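Local coordinates for protein dextranase (Pseudarthrobacter oxydans, PDB 6NZS) that catalyses the endohydrolysis of alpha-1,6-glucosidic linkages in dextran, as a member of glycoside hydrolase family 49, at residues W97-L102 with Q126-D131; W418-I423 with S453-D458; R490-S495 with V519-R524. All coordinates share one frame; numbering follows the deposited sequence.

Contact 1. Residues W97-L102 with Q126-D131; sequences WVDVSL and QLVDAD
The amide N of L102 donates to the carbonyl O of D131 in a bond of 3.0 Å, nearly straight at 163°. It is the one hydrogen bond between 97-102 and 126-131, and CA of S101 brings a C-H to the same oxygen at 3.3 Å. D131 O therefore takes up both an amide and a polarised C-H from one strand.

The rest of the contact illustrates how two strands running the same way meet across a third. At the opposite end, the Q126 side chain reaches out extended and crosses the indole of W97 at about a right angle, with NE2 3.6 Å from CH2. The amide is turned 51° from the ring, so the two groups pack without stacking, and NE2 itself is hydrogen-bonded to E124. CG of W97 lies opposite the carbonyl carbon (chi1 -83°), a setting that swings the six-membered ring toward the 126-131 side. Midway, CG2 of V128 comes within 4.2 Å of D99 OD1, a carboxylate oxygen whose salt bridge is to K134.

Within 126-131 itself, OD1 of D129 and OD1 of D131 approach to 2.9 Å with both atoms acceptors, and D131 N gives a weak hydrogen bond to D129 OD1. V128 and D129 form a classic beta bulge opposite T132, whose hydroxyl is also bonded to S101 OG.

Strand 132-137 runs antiparallel between 96-102 and 125-129 in the N-terminal Ig-like domain, hydrogen-bonding to both, while strand 37-43 pairs with the other edge of 96-102 and F150 of strand 144-150 packs against V100 and L102.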
loop_
_atom_site.group_PDB
_atom_site.type_symbol
_atom_site.label_atom_id
_atom_site.label_comp_id
_atom_site.label_asym_id
_atom_site.label_seq_id
_atom_site.Cartn_x
_atom_site.Cartn_y
_atom_site.Cartn_z
ATOM N N TRP A 97 -23.551 1.346 12.109
ATOM C CA TRP A 97 -23.508 2.776 11.824
ATOM C C TRP A 97 -22.244 3.345 12.454
ATOM O O TRP A 97 -22.004 3.157 13.650
ATOM C CB TRP A 97 -24.709 3.489 12.453
ATOM C CG TRP A 97 -25.995 3.440 11.662
ATOM C CD1 TRP A 97 -27.140 2.781 12.007
ATOM C CD2 TRP A 97 -26.275 4.108 10.419
ATOM N NE1 TRP A 97 -28.110 2.986 11.052
ATOM C CE2 TRP A 97 -27.606 3.797 10.069
ATOM C CE3 TRP A 97 -25.530 4.933 9.569
ATOM C CZ2 TRP A 97 -28.206 4.283 8.902
ATOM C CZ3 TRP A 97 -26.134 5.421 8.412
ATOM C CH2 TRP A 97 -27.456 5.090 8.092
ATOM N N VAL A 98 -21.429 4.026 11.651
ATOM C CA VAL A 98 -20.189 4.642 12.119
ATOM C C VAL A 98 -20.376 6.151 12.101
ATOM O O VAL A 98 -20.667 6.723 11.047
ATOM C CB VAL A 98 -19.001 4.238 11.235
ATOM C CG1 VAL A 98 -17.742 4.872 11.754
ATOM C CG2 VAL A 98 -18.859 2.721 11.208
ATOM N N ASP A 99 -20.215 6.797 13.260
ATOM C CA ASP A 99 -20.231 8.257 13.341
ATOM C C ASP A 99 -18.801 8.756 13.202
ATOM O O ASP A 99 -17.918 8.321 13.950
ATOM C CB ASP A 99 -20.762 8.728 14.700
ATOM C CG ASP A 99 -22.197 8.327 14.945
ATOM O OD1 ASP A 99 -23.055 8.650 14.107
ATOM O OD2 ASP A 99 -22.463 7.697 15.987
ATOM N N VAL A 100 -18.574 9.672 12.264
ATOM C CA VAL A 100 -17.263 10.298 12.099
ATOM C C VAL A 100 -17.441 11.789 12.311
ATOM O O VAL A 100 -18.259 12.424 11.632
ATOM C CB VAL A 100 -16.637 10.025 10.723
ATOM C CG1 VAL A 100 -15.197 10.529 10.720
ATOM C CG2 VAL A 100 -16.677 8.542 10.403
ATOM N N SER A 101 -16.680 12.345 13.249
ATOM C CA SER A 101 -16.754 13.755 13.603
ATOM C C SER A 101 -15.430 14.429 13.280
ATOM O O SER A 101 -14.358 13.897 13.597
ATOM C CB SER A 101 -17.053 13.920 15.092
ATOM O OG SER A 101 -18.336 13.405 15.399
ATOM N N LEU A 102 -15.513 15.597 12.652
ATOM C CA LEU A 102 -14.348 16.417 12.359
ATOM C C LEU A 102 -14.085 17.309 13.568
ATOM O O LEU A 102 -15.001 17.979 14.059
ATOM C CB LEU A 102 -14.645 17.256 11.115
ATOM C CG LEU A 102 -13.551 18.147 10.529
ATOM C CD1 LEU A 102 -12.287 17.356 10.196
ATOM C CD2 LEU A 102 -14.072 18.863 9.291
ATOM N N GLN A 126 -25.752 9.823 6.605
ATOM C CA GLN A 126 -26.716 10.741 7.205
ATOM C C GLN A 126 -25.961 11.849 7.922
ATOM O O GLN A 126 -24.996 11.585 8.642
ATOM C CB GLN A 126 -27.596 10.018 8.230
ATOM C CG GLN A 126 -28.375 8.839 7.668
ATOM C CD GLN A 126 -29.395 8.305 8.648
ATOM O OE1 GLN A 126 -29.443 8.725 9.805
ATOM N NE2 GLN A 126 -30.203 7.348 8.198
ATOM N N LEU A 127 -26.411 13.090 7.756
ATOM C CA LEU A 127 -25.789 14.212 8.453
ATOM C C LEU A 127 -26.449 14.356 9.823
ATOM O O LEU A 127 -27.630 14.717 9.923
ATOM C CB LEU A 127 -25.917 15.497 7.643
ATOM C CG LEU A 127 -25.170 16.641 8.319
ATOM C CD1 LEU A 127 -23.695 16.546 8.034
ATOM C CD2 LEU A 127 -25.715 17.982 7.865
ATOM N N VAL A 128 -25.692 14.059 10.877
ATOM C CA VAL A 128 -26.201 14.231 12.236
ATOM C C VAL A 128 -26.248 15.709 12.597
ATOM O O VAL A 128 -27.293 16.246 12.989
ATOM C CB VAL A 128 -25.342 13.435 13.233
ATOM C CG1 VAL A 128 -25.843 13.655 14.657
ATOM C CG2 VAL A 128 -25.327 11.947 12.867
ATOM N N ASP A 129 -25.110 16.384 12.479
ATOM C CA ASP A 129 -25.011 17.816 12.723
ATOM C C ASP A 129 -23.848 18.345 11.890
ATOM O O ASP A 129 -23.245 17.610 11.102
ATOM C CB ASP A 129 -24.901 18.125 14.222
ATOM C CG ASP A 129 -23.821 17.315 14.906
ATOM O OD1 ASP A 129 -22.696 17.246 14.369
ATOM O OD2 ASP A 129 -24.115 16.715 15.968
ATOM N N ALA A 130 -23.524 19.624 12.065
ATOM C CA ALA A 130 -22.627 20.303 11.132
ATOM C C ALA A 130 -21.178 19.829 11.188
ATOM O O ALA A 130 -20.378 20.283 10.360
ATOM C CB ALA A 130 -22.694 21.815 11.335
ATOM N N ASP A 131 -20.811 18.943 12.114
ATOM C CA ASP A 131 -19.474 18.353 12.071
ATOM C C ASP A 131 -19.462 16.832 12.120
ATOM O O ASP A 131 -18.380 16.243 12.243
ATOM C CB ASP A 131 -18.531 18.948 13.129
ATOM C CG ASP A 131 -19.037 18.783 14.541
ATOM O OD1 ASP A 131 -19.934 17.950 14.796
ATOM O OD2 ASP A 131 -18.509 19.498 15.425
#

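Contact 2. Residues W418-I423 with S453-D458; sequences WTPRNI and SSHWED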
loop_
_atom_site.group_PDB
_atom_site.type_symbol
_atom_site.label_atom_id
_atom_site.label_comp_id
_atom_site.label_asym_id
_atom_site.label_seq_id
_atom_site.Cartn_x
_atom_site.Cartn_y
_atom_site.Cartn_z
ATOM N N TRP A 418 12.334 -3.687 -13.720
ATOM C CA TRP A 418 13.605 -3.528 -12.998
ATOM C C TRP A 418 14.676 -4.547 -13.388
ATOM O O TRP A 418 15.867 -4.223 -13.355
ATOM C CB TRP A 418 13.451 -3.501 -11.473
ATOM C CG TRP A 418 12.727 -2.305 -10.886
ATOM C CD1 TRP A 418 11.583 -2.335 -10.132
ATOM C CD2 TRP A 418 13.131 -0.924 -10.949
ATOM N NE1 TRP A 418 11.238 -1.060 -9.747
ATOM C CE2 TRP A 418 12.168 -0.177 -10.234
ATOM C CE3 TRP A 418 14.198 -0.248 -11.558
ATOM C CZ2 TRP A 418 12.246 1.209 -10.096
ATOM C CZ3 TRP A 418 14.277 1.134 -11.416
ATOM C CH2 TRP A 418 13.297 1.848 -10.697
ATOM N N THR A 419 14.285 -5.784 -13.679
ATOM C CA THR A 419 15.203 -6.811 -14.164
ATOM C C THR A 419 14.430 -7.696 -15.125
ATOM O O THR A 419 13.194 -7.730 -15.082
ATOM C CB THR A 419 15.760 -7.695 -13.028
ATOM O OG1 THR A 419 14.733 -8.557 -12.512
ATOM C CG2 THR A 419 16.349 -6.896 -11.886
ATOM N N PRO A 420 15.118 -8.446 -15.989
ATOM C CA PRO A 420 14.429 -9.523 -16.709
ATOM C C PRO A 420 13.871 -10.530 -15.710
ATOM O O PRO A 420 14.467 -10.784 -14.661
ATOM C CB PRO A 420 15.542 -10.150 -17.564
ATOM C CG PRO A 420 16.569 -9.075 -17.694
ATOM C CD PRO A 420 16.528 -8.321 -16.401
ATOM N N ARG A 421 12.698 -11.084 -16.026
ATOM C CA ARG A 421 12.020 -12.004 -15.122
ATOM C C ARG A 421 11.352 -13.115 -15.917
ATOM O O ARG A 421 11.036 -12.956 -17.098
ATOM C CB ARG A 421 10.965 -11.285 -14.261
ATOM C CG ARG A 421 11.547 -10.220 -13.357
ATOM C CD ARG A 421 10.468 -9.507 -12.534
ATOM N NE ARG A 421 10.988 -8.290 -11.910
ATOM C CZ ARG A 421 11.725 -8.266 -10.804
ATOM N NH1 ARG A 421 12.037 -9.400 -10.174
ATOM N NH2 ARG A 421 12.157 -7.109 -10.322
ATOM N N ASN A 422 11.141 -14.251 -15.239
ATOM C CA ASN A 422 10.339 -15.362 -15.744
ATOM C C ASN A 422 9.072 -15.425 -14.896
ATOM O O ASN A 422 9.129 -15.789 -13.716
ATOM C CB ASN A 422 11.118 -16.673 -15.661
ATOM C CG ASN A 422 12.166 -16.791 -16.743
ATOM O OD1 ASN A 422 11.911 -16.499 -17.907
ATOM N ND2 ASN A 422 13.365 -17.224 -16.359
ATOM N N ILE A 423 7.938 -15.057 -15.493
ATOM C CA ILE A 423 6.662 -14.966 -14.793
ATOM C C ILE A 423 5.576 -15.573 -15.667
ATOM O O ILE A 423 5.515 -15.300 -16.871
ATOM C CB ILE A 423 6.297 -13.500 -14.485
ATOM C CG1 ILE A 423 7.359 -12.851 -13.604
ATOM C CG2 ILE A 423 4.922 -13.424 -13.835
ATOM C CD1 ILE A 423 7.165 -11.349 -13.444
ATOM N N SER A 453 9.479 -1.063 -15.280
ATOM C CA SER A 453 10.572 -0.104 -15.297
ATOM C C SER A 453 11.781 -0.687 -16.025
ATOM O O SER A 453 11.969 -1.910 -16.093
ATOM C CB SER A 453 10.974 0.268 -13.870
ATOM O OG SER A 453 12.014 1.243 -13.871
ATOM N N SER A 454 12.606 0.206 -16.565
ATOM C CA SER A 454 13.908 -0.170 -17.101
ATOM C C SER A 454 14.806 -0.688 -15.971
ATOM O O SER A 454 14.436 -0.689 -14.798
ATOM C CB SER A 454 14.514 1.029 -17.821
ATOM O OG SER A 454 14.588 2.140 -16.946
ATOM N N HIS A 455 16.020 -1.121 -16.333
ATOM C CA HIS A 455 16.855 -1.881 -15.404
ATOM C C HIS A 455 17.403 -1.009 -14.279
ATOM O O HIS A 455 17.924 0.081 -14.515
ATOM C CB HIS A 455 18.017 -2.523 -16.155
ATOM C CG HIS A 455 18.556 -3.749 -15.485
ATOM N ND1 HIS A 455 19.294 -3.700 -14.322
ATOM C CD2 HIS A 455 18.448 -5.060 -15.808
ATOM C CE1 HIS A 455 19.623 -4.929 -13.961
ATOM N NE2 HIS A 455 19.122 -5.772 -14.846
ATOM N N TRP A 456 17.326 -1.527 -13.048
ATOM C CA TRP A 456 17.821 -0.788 -11.887
ATOM C C TRP A 456 19.311 -0.473 -11.990
ATOM O O TRP A 456 19.769 0.522 -11.421
ATOM C CB TRP A 456 17.525 -1.552 -10.591
ATOM C CG TRP A 456 18.324 -2.819 -10.421
ATOM C CD1 TRP A 456 17.963 -4.073 -10.809
ATOM C CD2 TRP A 456 19.616 -2.947 -9.809
ATOM N NE1 TRP A 456 18.948 -4.979 -10.479
ATOM C CE2 TRP A 456 19.974 -4.310 -9.866
ATOM C CE3 TRP A 456 20.505 -2.039 -9.221
ATOM C CZ2 TRP A 456 21.184 -4.788 -9.357
ATOM C CZ3 TRP A 456 21.704 -2.513 -8.717
ATOM C CH2 TRP A 456 22.033 -3.876 -8.789
ATOM N N GLU A 457 20.082 -1.306 -12.692
ATOM C CA GLU A 457 21.518 -1.056 -12.791
ATOM C C GLU A 457 21.820 0.167 -13.647
ATOM O O GLU A 457 22.863 0.810 -13.466
ATOM C CB GLU A 457 22.232 -2.280 -13.360
ATOM C CG GLU A 457 22.347 -3.448 -12.393
ATOM C CD GLU A 457 22.813 -4.727 -13.070
ATOM O OE1 GLU A 457 23.021 -4.716 -14.299
ATOM O OE2 GLU A 457 22.964 -5.749 -12.368
ATOM N N ASP A 458 20.937 0.492 -14.593
ATOM C CA ASP A 458 21.141 1.643 -15.478
ATOM C C ASP A 458 19.794 1.887 -16.167
ATOM O O ASP A 458 19.496 1.287 -17.200
ATOM C CB ASP A 458 22.243 1.401 -16.492
ATOM C CG ASP A 458 22.531 2.625 -17.357
ATOM O OD1 ASP A 458 21.772 3.618 -17.289
ATOM O OD2 ASP A 458 23.529 2.592 -18.111
#
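W418 and S453 join loops on successive coils of the parallel beta-solenoid, just beyond the neighbouring strands 414-415 and 450-452. Both backbone polar atoms of W418 are used. Its N donates to S453 O at 3.0 Å and 175°, from above the carbonyl plane, while its O accepts W456 N at 3.1 Å, in plane and on a lone pair. That same oxygen lies over the centre of the H455 ring. The imidazole is held by its own loop: ND1 accepts E457 N in the ring plane, inside the type I turn H455-D458.

S453 covers one face of the W418 indole, its CB 3.8 Å from the centroid of the six-membered ring in a CH-pi contact. OG also sits over that face and turns its proton to S454 O at 3.2 Å; the indole NE1 is bonded to D389. Putting an alanine in place of W418 would probably open a gap over S453 and leave the D389 carboxylate without its N-H partner, although the two backbone bonds could remain. Beside this, T419 OG1 donates to P420 O, and T419 CG2 meets the edge of the W456 ring, 3.4 Å from CD1.

Contact 3. Residues R490-S495 with V519-R524; sequences RVYALS and VSHLKR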
loop_
_atom_site.group_PDB
_atom_site.type_symbol
_atom_site.label_atom_id
_atom_site.label_comp_id
_atom_site.label_asym_id
_atom_site.label_seq_id
_atom_site.Cartn_x
_atom_site.Cartn_y
_atom_site.Cartn_z
ATOM N N ARG A 490 3.493 2.145 -18.730
ATOM C CA ARG A 490 4.787 2.235 -19.398
ATOM C C ARG A 490 5.486 0.898 -19.248
ATOM O O ARG A 490 5.838 0.501 -18.135
ATOM C CB ARG A 490 5.649 3.376 -18.854
ATOM C CG ARG A 490 5.235 4.728 -19.413
ATOM C CD ARG A 490 5.982 5.899 -18.794
ATOM N NE ARG A 490 5.260 7.118 -19.135
ATOM C CZ ARG A 490 5.453 8.307 -18.573
ATOM N NH1 ARG A 490 6.383 8.474 -17.648
ATOM N NH2 ARG A 490 4.692 9.331 -18.944
ATOM N N VAL A 491 5.690 0.211 -20.365
ATOM C CA VAL A 491 6.364 -1.079 -20.375
ATOM C C VAL A 491 7.679 -0.916 -21.120
ATOM O O VAL A 491 7.689 -0.777 -22.347
ATOM C CB VAL A 491 5.486 -2.156 -21.024
ATOM C CG1 VAL A 491 6.249 -3.479 -21.139
ATOM C CG2 VAL A 491 4.200 -2.351 -20.215
ATOM N N TYR A 492 8.783 -0.923 -20.380
ATOM C CA TYR A 492 10.118 -1.065 -20.960
ATOM C C TYR A 492 10.462 -2.540 -20.811
ATOM O O TYR A 492 10.859 -2.989 -19.733
ATOM C CB TYR A 492 11.107 -0.121 -20.276
ATOM C CG TYR A 492 10.560 1.289 -20.300
ATOM C CD1 TYR A 492 10.615 2.058 -21.456
ATOM C CD2 TYR A 492 9.909 1.814 -19.191
ATOM C CE1 TYR A 492 10.062 3.334 -21.492
ATOM C CE2 TYR A 492 9.362 3.068 -19.213
ATOM C CZ TYR A 492 9.448 3.829 -20.358
ATOM O OH TYR A 492 8.884 5.086 -20.378
ATOM N N ALA A 493 10.237 -3.304 -21.882
ATOM C CA ALA A 493 10.275 -4.761 -21.787
ATOM C C ALA A 493 11.707 -5.254 -21.659
ATOM O O ALA A 493 12.519 -5.071 -22.573
ATOM C CB ALA A 493 9.605 -5.391 -23.004
ATOM N N LEU A 494 12.008 -5.884 -20.528
ATOM C CA LEU A 494 13.309 -6.485 -20.278
ATOM C C LEU A 494 13.302 -7.982 -20.532
ATOM O O LEU A 494 14.345 -8.631 -20.387
ATOM C CB LEU A 494 13.766 -6.189 -18.847
ATOM C CG LEU A 494 13.899 -4.702 -18.492
ATOM C CD1 LEU A 494 14.179 -4.538 -17.005
ATOM C CD2 LEU A 494 14.990 -4.047 -19.331
ATOM N N SER A 495 12.152 -8.528 -20.919
ATOM C CA SER A 495 11.959 -9.939 -21.206
ATOM C C SER A 495 10.970 -10.036 -22.356
ATOM O O SER A 495 10.232 -9.086 -22.636
ATOM C CB SER A 495 11.357 -10.666 -19.990
ATOM O OG SER A 495 12.143 -10.503 -18.818
ATOM N N VAL A 519 2.282 10.315 -21.405
ATOM C CA VAL A 519 2.307 9.296 -22.445
ATOM C C VAL A 519 2.411 7.904 -21.836
ATOM O O VAL A 519 3.043 7.694 -20.793
ATOM C CB VAL A 519 3.483 9.580 -23.397
ATOM C CG1 VAL A 519 4.819 9.331 -22.709
ATOM C CG2 VAL A 519 3.371 8.738 -24.668
ATOM N N SER A 520 1.771 6.945 -22.493
ATOM C CA SER A 520 1.974 5.530 -22.214
ATOM C C SER A 520 2.951 4.959 -23.238
ATOM O O SER A 520 2.924 5.350 -24.409
ATOM C CB SER A 520 0.645 4.782 -22.273
ATOM O OG SER A 520 -0.113 5.016 -21.089
ATOM N N HIS A 521 3.824 4.043 -22.787
ATOM C CA HIS A 521 4.923 3.518 -23.594
ATOM C C HIS A 521 4.884 1.996 -23.664
ATOM O O HIS A 521 4.441 1.320 -22.734
ATOM C CB HIS A 521 6.285 3.906 -22.995
ATOM C CG HIS A 521 6.760 5.272 -23.387
ATOM N ND1 HIS A 521 7.829 5.889 -22.775
ATOM C CD2 HIS A 521 6.305 6.141 -24.320
ATOM C CE1 HIS A 521 8.026 7.074 -23.329
ATOM N NE2 HIS A 521 7.112 7.251 -24.267
ATOM N N LEU A 522 5.396 1.468 -24.776
ATOM C CA LEU A 522 5.592 0.030 -24.964
ATOM C C LEU A 522 6.820 -0.115 -25.853
ATOM O O LEU A 522 6.759 0.216 -27.044
ATOM C CB LEU A 522 4.370 -0.588 -25.629
ATOM C CG LEU A 522 4.426 -2.099 -25.888
ATOM C CD1 LEU A 522 4.491 -2.895 -24.579
ATOM C CD2 LEU A 522 3.217 -2.520 -26.687
ATOM N N LYS A 523 7.932 -0.578 -25.278
ATOM C CA LYS A 523 9.217 -0.582 -25.966
ATOM C C LYS A 523 9.916 -1.908 -25.722
ATOM O O LYS A 523 9.838 -2.463 -24.624
ATOM C CB LYS A 523 10.119 0.542 -25.442
ATOM C CG LYS A 523 9.552 1.951 -25.655
ATOM C CD LYS A 523 10.558 3.023 -25.258
ATOM C CE LYS A 523 10.009 4.415 -25.525
ATOM N NZ LYS A 523 9.943 4.700 -26.993
ATOM N N ARG A 524 10.612 -2.402 -26.748
ATOM C CA ARG A 524 11.364 -3.649 -26.666
ATOM C C ARG A 524 12.843 -3.320 -26.509
ATOM O O ARG A 524 13.448 -2.715 -27.402
ATOM C CB ARG A 524 11.141 -4.491 -27.925
ATOM C CG ARG A 524 9.686 -4.846 -28.168
ATOM C CD ARG A 524 9.507 -5.862 -29.284
ATOM N NE ARG A 524 9.842 -5.334 -30.603
ATOM C CZ ARG A 524 10.654 -5.934 -31.470
ATOM N NH1 ARG A 524 11.237 -7.083 -31.163
ATOM N NH2 ARG A 524 10.891 -5.379 -32.649
#
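Strands 490-493 and 521-524 are adjacent rungs of a parallel sheet in the beta-solenoid, stacked one coil on the next with axes 4.6 Å apart and only 3° from parallel. The backbone ladder is regular: V491 N donates to H521 O, K523 N to V491 O, and A493 N to K523 O, each at 2.9 Å.

Side chains extend the pairing on the face that carries R490, Y492, H521 and K523. R490 grips a single carbonyl oxygen side-on: NE lies 2.8 Å and NH2 3.0 Å from V519 O, which sits in the guanidinium plane. The NH2 bond uses a lone pair in the carbonyl plane, whereas NE comes in tilted by 22°. The chain is extended from CG to NE, which carries the group alongside the strand to the loop residue V519. Further bonds from NH1 to K444 O and from NH2 to S517 O hold the buried guanidinium against rotation.

Y492 OH and H521 ND1 are 2.7 Å apart in a hydrogen bond whose donor is undecided. The rings meet rim to rim with planes at 81°, and the hydroxyl comes in at the imidazole edge. K523 runs beside Y492, its CD 3.8 Å from CE1 of the phenol, and lays CE over the centre of the H521 ring before NZ reaches a salt bridge with D575. On the reverse face, V491 CB and L522 CD1 pack side by side at 3.8 Å.

Strand 521-524 is the outermost strand of its six-stranded sheet at this end, while the other edge of 489-493 pairs with strand 450-452, whose backbone bonds to R490 and Y492.

The three contacts come in series along the chain and divide between two architectures. Contact 1 belongs to the N-terminal Ig-like domain; its centre is 48 Å from that of contact 2 and 47 Å from that of contact 3, across the centre of the chain. Contacts 2 and 3, centres 11 Å apart, lie along one parallel sheet of the solenoid, contact 2 in the loops that follow strands 414-415 and 450-452 and contact 3 in the strands 489-493 and 521-524. They touch directly, R421 N lying 2.9 Å from S495 OG in a probable hydrogen bond. Neighbouring coils are joined by strands and loops, and the R421-S495 bond reaches past the coil of strand 450-452.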